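DynE8 (Micromonospora chersina, PDB 4AMM) is the acyltransferase domain of an iterative enediyne polyketide synthase of dynemicin biosynthesis, which probably loads acyl building blocks for polyketide chain growth. Local coordinates at residues 20-24 and 68-72; 164-168 and 390-396; 215-221 and 242-248; 310-314 and 338-342. All coordinates share one frame; numbering follows the deposited sequence.

Contact 1. Residues 20-24 and 68-72; sequences LTRVR and LDRAL
Leu-20 and Arg-24 meet Leu-68, Asp-69 and Leu-72 in an antiparallel helix-helix packing contact flanked on one side by a salt bridge. It joins helix 13-27 to helix 61-76, its centre about 30 Å from the centre of the chain. The short helical segments run at 160° to each other, and their axes come within 9.9 Å. Leucine side chains fill the gap. Leu-68 splits its two methyls between different neighbours. Its CD2 lies 3.6 Å from CD2 of Leu-20. Its CD1 reaches the backbone of Arg-24, 3.5 Å from the CA of that residue, and also touches CG1 of Val-23. One turn along, CD2 of Leu-72 packs on CB of Leu-20 at 3.8 Å and also meets OG1 of Thr-21. That hydroxyl is hydrogen-bonded to Thr-17 O within its own helix. Phe-54 of strand 52-58 touches Leu-20, Leu-68 and Ala-71, so the apolar seam rests on the antiparallel sheet. The Arg-24 side chain starts with CG opposite the backbone N (chi1 -175°) and stays extended to NE. This carries the guanidinium across to Asp-69. The grip is side-on: NE donates to OD1 of Asp-69 at 2.6 Å, and NH2 donates to OD2 of Asp-69 at 3.1 Å. The two flat groups are nearly coplanar, 29° apart. An alanine in place of Arg-24 is likely to leave the Asp-69 carboxylate without this charged mate and free to turn. Two bonds to two separate oxygens should fix the rotation of the carboxylate, so a two-bond salt bridge borders the leucine seam.

Contact 2. Residues 164-168 and 390-396; sequences RLGAR and AVDDATP
The backbones of Ala-167 and Arg-168 run close to those of Val-391 and Ala-390, with one direct bond between them, Arg-168 N to Ala-390 O at 2.9 Å. The donor lies in the carbonyl plane, on a lone pair. The same oxygen takes a CA-H...O contact from Ala-167. Gly-166, with positive phi, ends helix 144-165 in a Schellman motif, and the chain then turns alongside 390-396. Leu-165 carries most of the apolar contact. Its CB lies 3.5 Å from CG1 of Val-391, a methyl that also touches CA and CB of Ala-167. Its CD2 meets the ring of Pro-396, 3.7 Å from CG, and approaches the Asp-393 carbonyl. Arg-164 stretches past this ring in the opposite sense: its chain is extended from CG to NE, which lays NE 3.7 Å from CB of Pro-396 and sets the proline under one face of the guanidinium. Water fills in between the polar groups. Water 2 bridges Leu-165 O and Asp-393 O, while water 1 joins Leu-165 O to Asp-392 N. Nearer Arg-168, water 4 links NH2 of Arg-168 to OD1 of Asp-392, a carboxylate that also pairs with Arg-53. Asp-393 OD1 accepts from both N and OG1 of Thr-395; the bond from N, at 2.9 Å, makes an Asx turn that shapes the bend before Pro-396. The contact thus ties the end of helix 144-165 to the loop after helix 376-387. Leu-385 and Phe-386 of that helix back Val-391, Trp-161 packs on Pro-396, and strand 4-10 touches Ala-394 through Leu-5 and Val-7.

Contact 3. Residues 215-221 and 242-248; sequences MLSLRAD and ERHVVVA
Leu-216 and Leu-218 pair with Val-247 and Val-245 in the tight part of this contact, where two antiparallel strands meet in hydrogen-bonded pairs. Each pair exchanges two backbone bonds; the shortest runs from Leu-218 N to Val-245 O at 2.8 Å. On the face of Leu-216 and Leu-218, CD1 of Leu-218 lies 4.0 Å from CG1 of Val-247, and CB of Leu-216 touches CG2 of the same valine. Leu-254 and Val-257 of helix 251-264 cover Leu-216 and Val-247. On the other face, Met-215 CB packs 3.8 Å from Val-246 CG1, and Ser-217 OG sits 3.2 Å from His-244 NE2. Strands 213-218 and 244-250 are neighbours inside a mixed sheet, with 268-270 beyond the first and 235-241 beyond the second. This sheet is consistent with the small ferredoxin-like subdomain of acyltransferases. Past Leu-218 the pairing loosens toward solvent. Arg-219, at the centre of an inverse gamma turn, folds back at chi2 (70°) and chi3, and water 5 connects its NE to Arg-243 O. At the far end the carboxylates of Asp-221 and Glu-242 approach without bonding, OD2 to OE1 at 3.6 Å, while Asp-221 OD1 caps the next helix at Ala-224 N.

Contact 4. Residues 310-314 and 338-342; sequences TGAWW and GLLDA
The Trp-313 indole has Leu-339 over one face and Leu-340 at its edge. CD1 of Leu-339 sits above the five-membered ring in a CH-pi contact, 4.3 Å from the ring centroid and only 9° off the normal. CB of Leu-339 lies over the same face but nearer the rim, 4.1 Å from CZ2 of Trp-313. The Leu-340 methyl CD1 comes near the ring plane beside CH2, at 4.2 Å. Also in the plane is water 6, which donates to Leu-339 O and accepts a weak, long bond from Trp-313 NE1. With CG anti to the carbonyl carbon (chi1 -67°), the indole is carried toward the end of helix 333-339. The Leu-339 CD1 methyl also reaches the backbone of the loop, 3.5 Å from CA of Ala-312 and 3.6 Å from O of Gly-311. The loop here includes an ST turn, in which Thr-310 OG1 accepts from Ala-312 N at 3.2 Å. A serine at Trp-313 would probably uncover the Leu-339 side chain and open a gap beside Leu-340. The contact sets the loop between strand 305-306 and helix 319-328 against the end of helix 333-339. Trp-313 also packs on Pro-304 and on Ala-306 of strand 305-306, while Leu-340 leans on Val-170, just before strand 171-174.

The four contacts are separate and none touches another. Contact 1 closes early in the chain, before contact 2 opens; their centres are about 23 Å apart. Contact 2 spans the longest stretch of chain, and contacts 3 and 4 both lie inside its loop. Contacts 2 and 3 fall on opposite sides of the chain's centre, about 37 Å apart between centres. Contact 4 comes closest to both, with nearest atoms about 9 Å from contact 2 and about 10 Å from contact 3. The likely nucleophile elbow, with Ser-176, follows strand 171-174, soon after segment 164-168 of contact 2. None of the contacts includes that serine.

Contact 1. Residues 20-24 and 68-72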
loop_
_atom_site.group_PDB
_atom_site.type_symbol
_atom_site.label_atom_id
_atom_site.label_comp_id
_atom_site.label_asym_id
_atom_site.label_seq_id
_atom_site.Cartn_x
_atom_site.Cartn_y
_atom_site.Cartn_z
ATOM N N LEU A 20 0.417 -22.584 21.384
ATOM C CA LEU A 20 -0.626 -21.583 21.435
ATOM C C LEU A 20 -1.597 -21.774 22.635
ATOM O O LEU A 20 -2.071 -20.825 23.214
ATOM C CB LEU A 20 -1.404 -21.504 20.135
ATOM C CG LEU A 20 -0.565 -21.056 18.918
ATOM C CD1 LEU A 20 -1.481 -20.916 17.712
ATOM C CD2 LEU A 20 0.202 -19.765 19.135
ATOM N N THR A 21 -1.879 -23.023 22.939
ATOM C CA THR A 21 -2.725 -23.332 24.107
ATOM C C THR A 21 -2.054 -22.811 25.382
ATOM O O THR A 21 -2.677 -22.205 26.255
ATOM C CB THR A 21 -2.946 -24.865 24.169
ATOM O OG1 THR A 21 -3.680 -25.246 23.022
ATOM C CG2 THR A 21 -3.716 -25.260 25.429
ATOM N N ARG A 22 -0.748 -23.001 25.502
ATOM C CA ARG A 22 -0.058 -22.537 26.689
ATOM C C ARG A 22 0.086 -21.027 26.728
ATOM O O ARG A 22 -0.048 -20.391 27.770
ATOM C CB ARG A 22 1.298 -23.222 26.775
ATOM C CG ARG A 22 1.089 -24.710 27.139
ATOM C CD ARG A 22 2.411 -25.392 27.299
ATOM N NE ARG A 22 2.249 -26.819 27.534
ATOM C CZ ARG A 22 2.136 -27.364 28.746
ATOM N NH1 ARG A 22 2.150 -26.605 29.834
ATOM N NH2 ARG A 22 1.997 -28.667 28.875
ATOM N N VAL A 23 0.357 -20.404 25.578
ATOM C CA VAL A 23 0.383 -18.955 25.591
ATOM C C VAL A 23 -0.994 -18.377 25.950
ATOM O O VAL A 23 -1.045 -17.366 26.643
ATOM C CB VAL A 23 0.810 -18.436 24.184
ATOM C CG1 VAL A 23 0.769 -16.930 24.175
ATOM C CG2 VAL A 23 2.220 -18.943 23.859
ATOM N N ARG A 24 -2.082 -19.008 25.470
ATOM C CA ARG A 24 -3.433 -18.549 25.812
ATOM C C ARG A 24 -3.674 -18.596 27.312
ATOM O O ARG A 24 -4.187 -17.619 27.882
ATOM C CB ARG A 24 -4.499 -19.343 25.083
ATOM C CG ARG A 24 -5.915 -18.776 25.336
ATOM C CD ARG A 24 -6.976 -19.892 25.214
ATOM N NE ARG A 24 -8.326 -19.318 25.135
ATOM C CZ ARG A 24 -9.106 -18.972 26.170
ATOM N NH1 ARG A 24 -8.700 -19.119 27.424
ATOM N NH2 ARG A 24 -10.311 -18.450 25.921
ATOM N N LEU A 68 -5.591 -15.942 19.769
ATOM C CA LEU A 68 -5.248 -17.325 19.991
ATOM C C LEU A 68 -6.441 -18.287 19.770
ATOM O O LEU A 68 -6.258 -19.345 19.187
ATOM C CB LEU A 68 -4.570 -17.507 21.360
ATOM C CG LEU A 68 -3.209 -16.766 21.472
ATOM C CD1 LEU A 68 -2.793 -16.635 22.897
ATOM C CD2 LEU A 68 -2.088 -17.485 20.703
ATOM N N ASP A 69 -7.604 -17.895 20.294
ATOM C CA ASP A 69 -8.796 -18.695 20.116
ATOM C C ASP A 69 -9.066 -18.926 18.649
ATOM O O ASP A 69 -9.366 -20.055 18.250
ATOM C CB ASP A 69 -10.004 -18.059 20.830
ATOM C CG ASP A 69 -9.959 -18.246 22.304
ATOM O OD1 ASP A 69 -9.275 -19.159 22.769
ATOM O OD2 ASP A 69 -10.621 -17.465 23.024
ATOM N N ARG A 70 -8.981 -17.875 17.825
ATOM C CA ARG A 70 -9.170 -18.042 16.406
ATOM C C ARG A 70 -8.140 -18.946 15.753
ATOM O O ARG A 70 -8.471 -19.782 14.952
ATOM C CB ARG A 70 -9.191 -16.678 15.702
ATOM C CG ARG A 70 -10.468 -15.888 15.938
ATOM C CD ARG A 70 -10.405 -14.708 14.925
ATOM N NE ARG A 70 -10.491 -15.068 13.504
ATOM C CZ ARG A 70 -10.364 -14.140 12.500
ATOM N NH1 ARG A 70 -10.041 -12.908 12.815
ATOM N NH2 ARG A 70 -10.450 -14.442 11.230
ATOM N N ALA A 71 -6.858 -18.755 16.134
ATOM C CA ALA A 71 -5.832 -19.589 15.565
ATOM C C ALA A 71 -6.029 -21.051 15.951
ATOM O O ALA A 71 -5.911 -21.910 15.073
ATOM C CB ALA A 71 -4.470 -19.088 16.025
ATOM N N LEU A 72 -6.302 -21.277 17.234
ATOM C CA LEU A 72 -6.526 -22.655 17.703
ATOM C C LEU A 72 -7.732 -23.289 17.039
ATOM O O LEU A 72 -7.663 -24.445 16.622
ATOM C CB LEU A 72 -6.717 -22.709 19.223
ATOM C CG LEU A 72 -5.430 -22.461 20.028
ATOM C CD1 LEU A 72 -5.567 -22.008 21.452
ATOM C CD2 LEU A 72 -4.511 -23.702 19.965
#

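Contact 2. Residues 164-168 and 390-396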
loop_
_atom_site.group_PDB
_atom_site.type_symbol
_atom_site.label_atom_id
_atom_site.label_comp_id
_atom_site.label_asym_id
_atom_site.label_seq_id
_atom_site.Cartn_x
_atom_site.Cartn_y
_atom_site.Cartn_z
ATOM N N ARG A 164 16.015 -3.362 7.940
ATOM C CA ARG A 164 16.410 -3.763 9.315
ATOM C C ARG A 164 15.899 -5.208 9.518
ATOM O O ARG A 164 16.600 -5.973 10.216
ATOM C CB ARG A 164 15.797 -2.830 10.335
ATOM C CG ARG A 164 16.149 -3.182 11.791
ATOM C CD ARG A 164 15.763 -2.071 12.682
ATOM N NE ARG A 164 16.240 -2.482 13.986
ATOM C CZ ARG A 164 16.254 -1.727 15.038
ATOM N NH1 ARG A 164 15.724 -0.499 14.950
ATOM N NH2 ARG A 164 16.737 -2.195 16.188
ATOM N N LEU A 165 14.757 -5.586 8.969
ATOM C CA LEU A 165 14.176 -6.925 9.155
ATOM C C LEU A 165 14.732 -7.944 8.222
ATOM O O LEU A 165 14.424 -9.133 8.360
ATOM C CB LEU A 165 12.639 -6.849 8.980
ATOM C CG LEU A 165 11.849 -6.089 10.042
ATOM C CD1 LEU A 165 10.483 -5.927 9.463
ATOM C CD2 LEU A 165 11.785 -6.832 11.320
ATOM N N GLY A 166 15.500 -7.530 7.211
ATOM C CA GLY A 166 15.930 -8.486 6.169
ATOM C C GLY A 166 14.771 -9.032 5.355
ATOM O O GLY A 166 14.759 -10.203 4.928
ATOM N N ALA A 167 13.775 -8.228 5.044
ATOM C CA ALA A 167 12.617 -8.746 4.324
ATOM C C ALA A 167 12.891 -9.244 2.935
ATOM O O ALA A 167 13.701 -8.647 2.194
ATOM C CB ALA A 167 11.529 -7.593 4.285
ATOM N N ARG A 168 12.208 -10.324 2.587
ATOM C CA ARG A 168 12.380 -10.918 1.237
ATOM C C ARG A 168 11.053 -11.038 0.455
ATOM O O ARG A 168 10.524 -12.091 0.201
ATOM C CB ARG A 168 12.942 -12.309 1.390
ATOM C CG ARG A 168 14.408 -12.282 1.885
ATOM C CD ARG A 168 15.059 -13.686 1.791
ATOM N NE ARG A 168 14.311 -14.576 2.657
ATOM C CZ ARG A 168 14.238 -15.898 2.598
ATOM N NH1 ARG A 168 14.884 -16.571 1.656
ATOM N NH2 ARG A 168 13.501 -16.536 3.503
ATOM N N ALA A 390 8.430 -13.854 5.352
ATOM C CA ALA A 390 9.284 -12.897 4.615
ATOM C C ALA A 390 10.359 -12.272 5.532
ATOM O O ALA A 390 11.308 -11.714 4.994
ATOM C CB ALA A 390 8.444 -11.810 3.962
ATOM N N VAL A 391 10.204 -12.348 6.851
ATOM C CA VAL A 391 11.202 -11.908 7.809
ATOM C C VAL A 391 11.355 -12.996 8.842
ATOM O O VAL A 391 10.362 -13.723 9.127
ATOM C CB VAL A 391 10.918 -10.524 8.480
ATOM C CG1 VAL A 391 10.774 -9.434 7.428
ATOM C CG2 VAL A 391 9.654 -10.584 9.371
ATOM N N ASP A 392 12.544 -13.125 9.416
ATOM C CA ASP A 392 12.752 -14.211 10.384
ATOM C C ASP A 392 12.834 -13.813 11.821
ATOM O O ASP A 392 12.886 -14.664 12.691
ATOM C CB ASP A 392 14.055 -14.896 10.016
ATOM C CG ASP A 392 13.884 -15.768 8.764
ATOM O OD1 ASP A 392 12.746 -16.191 8.335
ATOM O OD2 ASP A 392 14.967 -16.105 8.197
ATOM N N ASP A 393 12.704 -12.497 12.107
ATOM C CA ASP A 393 13.075 -11.998 13.473
ATOM C C ASP A 393 12.268 -10.744 13.734
ATOM O O ASP A 393 12.511 -9.733 13.058
ATOM C CB ASP A 393 14.614 -11.762 13.494
ATOM C CG ASP A 393 15.156 -11.365 14.796
ATOM O OD1 ASP A 393 14.360 -10.889 15.707
ATOM O OD2 ASP A 393 16.386 -11.448 15.032
ATOM N N ALA A 394 11.327 -10.818 14.674
ATOM C CA ALA A 394 10.499 -9.670 15.001
ATOM C C ALA A 394 11.049 -8.879 16.171
ATOM O O ALA A 394 10.430 -7.852 16.614
ATOM C CB ALA A 394 9.080 -10.234 15.343
ATOM N N THR A 395 12.233 -9.204 16.708
ATOM C CA THR A 395 12.829 -8.418 17.820
ATOM C C THR A 395 12.985 -6.886 17.536
ATOM O O THR A 395 12.910 -6.169 18.533
ATOM C CB THR A 395 14.139 -8.994 18.401
ATOM O OG1 THR A 395 15.139 -8.939 17.377
ATOM C CG2 THR A 395 13.942 -10.403 18.926
ATOM N N PRO A 396 13.188 -6.438 16.269
ATOM C CA PRO A 396 13.290 -4.974 16.069
ATOM C C PRO A 396 12.039 -4.244 16.599
ATOM O O PRO A 396 12.192 -3.054 16.950
ATOM C CB PRO A 396 13.435 -4.854 14.558
ATOM C CG PRO A 396 14.116 -6.080 14.146
ATOM C CD PRO A 396 13.475 -7.176 15.023
HETATM O O HOH W 1 14.724 -11.888 7.836
HETATM O O HOH W 2 13.821 -10.246 10.710
HETATM O O HOH W 3 13.806 -13.044 5.475
HETATM O O HOH W 4 12.461 -15.161 5.928
#

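Contact 3. Residues 215-221 and 242-248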
loop_
_atom_site.group_PDB
_atom_site.type_symbol
_atom_site.label_atom_id
_atom_site.label_comp_id
_atom_site.label_asym_id
_atom_site.label_seq_id
_atom_site.Cartn_x
_atom_site.Cartn_y
_atom_site.Cartn_z
ATOM N N MET A 215 -10.593 15.760 -11.386
ATOM C CA MET A 215 -10.707 14.265 -11.483
ATOM C C MET A 215 -12.055 13.844 -10.932
ATOM O O MET A 215 -12.610 14.485 -10.007
ATOM C CB MET A 215 -9.530 13.544 -10.749
ATOM C CG MET A 215 -8.205 14.033 -11.206
ATOM S SD MET A 215 -6.822 13.301 -10.297
ATOM C CE MET A 215 -6.513 11.730 -11.163
ATOM N N LEU A 216 -12.581 12.755 -11.490
ATOM C CA LEU A 216 -13.921 12.268 -11.218
ATOM C C LEU A 216 -13.831 10.743 -11.021
ATOM O O LEU A 216 -13.356 10.061 -11.973
ATOM C CB LEU A 216 -14.880 12.619 -12.357
ATOM C CG LEU A 216 -16.344 12.214 -12.181
ATOM C CD1 LEU A 216 -16.963 13.045 -11.032
ATOM C CD2 LEU A 216 -17.071 12.494 -13.489
ATOM N N SER A 217 -14.176 10.231 -9.870
ATOM C CA SER A 217 -14.076 8.800 -9.607
ATOM C C SER A 217 -15.303 8.070 -10.002
ATOM O O SER A 217 -16.413 8.539 -9.613
ATOM C CB SER A 217 -13.733 8.636 -8.172
ATOM O OG SER A 217 -13.501 7.234 -7.925
ATOM N N LEU A 218 -15.209 6.945 -10.679
ATOM C CA LEU A 218 -16.398 6.216 -11.103
ATOM C C LEU A 218 -16.416 4.828 -10.458
ATOM O O LEU A 218 -15.386 4.078 -10.487
ATOM C CB LEU A 218 -16.421 5.987 -12.640
ATOM C CG LEU A 218 -16.233 7.252 -13.489
ATOM C CD1 LEU A 218 -15.988 6.971 -14.955
ATOM C CD2 LEU A 218 -17.435 8.167 -13.338
ATOM N N ARG A 219 -17.597 4.417 -9.960
ATOM C CA ARG A 219 -17.774 3.028 -9.475
ATOM C C ARG A 219 -18.190 2.160 -10.634
ATOM O O ARG A 219 -19.354 1.895 -10.863
ATOM C CB ARG A 219 -18.880 3.122 -8.410
ATOM C CG ARG A 219 -19.186 1.795 -7.710
ATOM C CD ARG A 219 -18.088 1.271 -6.771
ATOM N NE ARG A 219 -17.596 2.168 -5.681
ATOM C CZ ARG A 219 -18.136 2.479 -4.491
ATOM N NH1 ARG A 219 -19.347 2.072 -4.075
ATOM N NH2 ARG A 219 -17.431 3.286 -3.697
ATOM N N ALA A 220 -17.195 1.766 -11.417
ATOM C CA ALA A 220 -17.371 1.096 -12.694
ATOM C C ALA A 220 -15.985 0.610 -13.151
ATOM O O ALA A 220 -14.943 1.019 -12.602
ATOM C CB ALA A 220 -17.927 2.102 -13.737
ATOM N N ASP A 221 -15.992 -0.296 -14.145
ATOM C CA ASP A 221 -14.773 -0.812 -14.702
ATOM C C ASP A 221 -14.223 0.004 -15.848
ATOM O O ASP A 221 -14.826 0.988 -16.283
ATOM C CB ASP A 221 -14.911 -2.301 -15.053
ATOM C CG ASP A 221 -15.867 -2.579 -16.166
ATOM O OD1 ASP A 221 -16.220 -1.792 -17.028
ATOM O OD2 ASP A 221 -16.299 -3.768 -16.241
ATOM N N GLU A 242 -11.802 -3.298 -11.158
ATOM C CA GLU A 242 -13.133 -3.484 -11.718
ATOM C C GLU A 242 -14.180 -2.584 -11.099
ATOM O O GLU A 242 -15.243 -2.409 -11.735
ATOM C CB GLU A 242 -13.596 -4.998 -11.628
ATOM C CG GLU A 242 -12.586 -5.953 -12.385
ATOM C CD GLU A 242 -12.591 -5.840 -13.911
ATOM O OE1 GLU A 242 -13.698 -5.677 -14.537
ATOM O OE2 GLU A 242 -11.467 -6.007 -14.482
ATOM N N ARG A 243 -13.884 -2.063 -9.912
ATOM C CA ARG A 243 -14.876 -1.271 -9.161
ATOM C C ARG A 243 -14.485 0.170 -9.052
ATOM O O ARG A 243 -15.177 0.896 -8.397
ATOM C CB ARG A 243 -15.035 -1.880 -7.735
ATOM C CG ARG A 243 -15.344 -3.409 -7.717
ATOM C CD ARG A 243 -15.111 -4.016 -6.381
ATOM N NE ARG A 243 -15.390 -5.445 -6.542
ATOM C CZ ARG A 243 -16.556 -6.050 -6.308
ATOM N NH1 ARG A 243 -17.593 -5.346 -5.826
ATOM N NH2 ARG A 243 -16.695 -7.322 -6.599
ATOM N N HIS A 244 -13.387 0.598 -9.683
ATOM C CA HIS A 244 -12.917 1.954 -9.414
ATOM C C HIS A 244 -12.043 2.427 -10.551
ATOM O O HIS A 244 -10.909 1.952 -10.665
ATOM C CB HIS A 244 -12.183 1.934 -8.088
ATOM C CG HIS A 244 -11.714 3.245 -7.569
ATOM N ND1 HIS A 244 -10.993 3.303 -6.398
ATOM C CD2 HIS A 244 -11.801 4.522 -8.015
ATOM C CE1 HIS A 244 -10.687 4.554 -6.124
ATOM N NE2 HIS A 244 -11.110 5.302 -7.119
ATOM N N VAL A 245 -12.534 3.380 -11.348
ATOM C CA VAL A 245 -11.693 3.991 -12.440
ATOM C C VAL A 245 -11.890 5.492 -12.280
ATOM O O VAL A 245 -13.054 6.004 -12.105
ATOM C CB VAL A 245 -12.147 3.531 -13.751
ATOM C CG1 VAL A 245 -11.309 4.248 -14.881
ATOM C CG2 VAL A 245 -11.891 2.013 -13.875
ATOM N N VAL A 246 -10.825 6.251 -12.335
ATOM C CA VAL A 246 -10.846 7.723 -12.173
ATOM C C VAL A 246 -10.621 8.295 -13.559
ATOM O O VAL A 246 -9.649 7.876 -14.254
ATOM C CB VAL A 246 -9.849 8.209 -11.195
ATOM C CG1 VAL A 246 -9.898 9.749 -11.007
ATOM C CG2 VAL A 246 -10.007 7.521 -9.834
ATOM N N VAL A 247 -11.405 9.228 -14.003
ATOM C CA VAL A 247 -11.217 10.028 -15.219
ATOM C C VAL A 247 -10.822 11.440 -14.891
ATOM O O VAL A 247 -10.970 11.897 -13.736
ATOM C CB VAL A 247 -12.426 10.025 -16.183
ATOM C CG1 VAL A 247 -12.756 8.577 -16.599
ATOM C CG2 VAL A 247 -13.652 10.717 -15.539
ATOM N N ALA A 248 -10.198 12.104 -15.857
ATOM C CA ALA A 248 -9.623 13.454 -15.637
ATOM C C ALA A 248 -9.827 14.277 -16.880
ATOM O O ALA A 248 -9.887 13.802 -18.002
ATOM C CB ALA A 248 -8.166 13.373 -15.279
HETATM O O HOH W 5 -15.222 3.160 -6.715
#

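Contact 4. Residues 310-314 and 338-342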
loop_
_atom_site.group_PDB
_atom_site.type_symbol
_atom_site.label_atom_id
_atom_site.label_comp_id
_atom_site.label_asym_id
_atom_site.label_seq_id
_atom_site.Cartn_x
_atom_site.Cartn_y
_atom_site.Cartn_z
ATOM N N THR A 310 3.573 1.146 -17.347
ATOM C CA THR A 310 3.500 0.199 -18.493
ATOM C C THR A 310 2.567 -0.929 -18.266
ATOM O O THR A 310 2.087 -1.544 -19.243
ATOM C CB THR A 310 4.850 -0.396 -18.806
ATOM O OG1 THR A 310 5.268 -1.160 -17.704
ATOM C CG2 THR A 310 5.897 0.711 -19.060
ATOM N N GLY A 311 2.156 -1.178 -17.026
ATOM C CA GLY A 311 1.353 -2.347 -16.721
ATOM C C GLY A 311 2.074 -3.671 -17.006
ATOM O O GLY A 311 1.403 -4.706 -17.282
ATOM N N ALA A 312 3.385 -3.606 -16.946
ATOM C CA ALA A 312 4.274 -4.765 -17.235
ATOM C C ALA A 312 5.386 -4.702 -16.292
ATOM O O ALA A 312 5.686 -3.757 -15.577
ATOM C CB ALA A 312 4.806 -4.677 -18.686
ATOM N N TRP A 313 6.077 -5.832 -16.168
ATOM C CA TRP A 313 7.283 -5.810 -15.410
ATOM C C TRP A 313 8.333 -4.845 -15.948
ATOM O O TRP A 313 8.518 -4.707 -17.211
ATOM C CB TRP A 313 7.921 -7.259 -15.316
ATOM C CG TRP A 313 7.140 -8.200 -14.551
ATOM C CD1 TRP A 313 6.386 -9.209 -15.058
ATOM C CD2 TRP A 313 6.911 -8.202 -13.132
ATOM N NE1 TRP A 313 5.728 -9.864 -14.055
ATOM C CE2 TRP A 313 6.057 -9.284 -12.866
ATOM C CE3 TRP A 313 7.415 -7.428 -12.059
ATOM C CZ2 TRP A 313 5.659 -9.608 -11.576
ATOM C CZ3 TRP A 313 7.027 -7.736 -10.795
ATOM C CH2 TRP A 313 6.118 -8.830 -10.562
ATOM N N TRP A 314 9.077 -4.214 -15.056
ATOM C CA TRP A 314 10.147 -3.349 -15.491
ATOM C C TRP A 314 11.223 -4.265 -16.093
ATOM O O TRP A 314 11.642 -5.235 -15.506
ATOM C CB TRP A 314 10.666 -2.617 -14.262
ATOM C CG TRP A 314 11.435 -1.477 -14.597
ATOM C CD1 TRP A 314 12.731 -1.531 -15.086
ATOM C CD2 TRP A 314 11.089 -0.046 -14.527
ATOM N NE1 TRP A 314 13.195 -0.265 -15.311
ATOM C CE2 TRP A 314 12.221 0.652 -15.043
ATOM C CE3 TRP A 314 9.980 0.717 -14.123
ATOM C CZ2 TRP A 314 12.287 2.009 -15.101
ATOM C CZ3 TRP A 314 10.040 2.061 -14.223
ATOM C CH2 TRP A 314 11.177 2.731 -14.747
ATOM N N GLY A 338 -2.257 -7.285 -10.828
ATOM C CA GLY A 338 -2.521 -8.621 -11.381
ATOM C C GLY A 338 -1.193 -9.292 -11.693
ATOM O O GLY A 338 -1.138 -10.568 -11.590
ATOM N N LEU A 339 -0.139 -8.569 -12.024
ATOM C CA LEU A 339 1.160 -9.205 -12.335
ATOM C C LEU A 339 1.794 -9.701 -11.082
ATOM O O LEU A 339 2.551 -10.713 -11.114
ATOM C CB LEU A 339 2.111 -8.185 -12.973
ATOM C CG LEU A 339 1.839 -7.865 -14.419
ATOM C CD1 LEU A 339 2.846 -6.762 -14.760
ATOM C CD2 LEU A 339 2.083 -9.078 -15.342
ATOM N N LEU A 340 1.646 -9.004 -9.967
ATOM C CA LEU A 340 2.362 -9.322 -8.752
ATOM C C LEU A 340 1.685 -10.520 -8.128
ATOM O O LEU A 340 0.602 -10.428 -7.611
ATOM C CB LEU A 340 2.408 -8.017 -7.872
ATOM C CG LEU A 340 3.169 -7.954 -6.573
ATOM C CD1 LEU A 340 4.658 -8.412 -6.675
ATOM C CD2 LEU A 340 3.030 -6.526 -5.973
ATOM N N ASP A 341 2.293 -11.695 -8.226
ATOM C CA ASP A 341 1.708 -12.955 -7.730
ATOM C C ASP A 341 2.132 -13.118 -6.277
ATOM O O ASP A 341 3.302 -13.378 -5.989
ATOM C CB ASP A 341 2.205 -14.077 -8.622
ATOM C CG ASP A 341 1.911 -15.515 -8.021
ATOM O OD1 ASP A 341 0.982 -15.680 -7.167
ATOM O OD2 ASP A 341 2.656 -16.466 -8.406
ATOM N N ALA A 342 1.211 -12.839 -5.359
ATOM C CA ALA A 342 1.594 -12.792 -3.976
ATOM C C ALA A 342 0.392 -13.161 -3.164
ATOM O O ALA A 342 -0.718 -12.667 -3.407
ATOM C CB ALA A 342 2.073 -11.370 -3.555
HETATM O O HOH W 6 3.443 -12.282 -13.033
#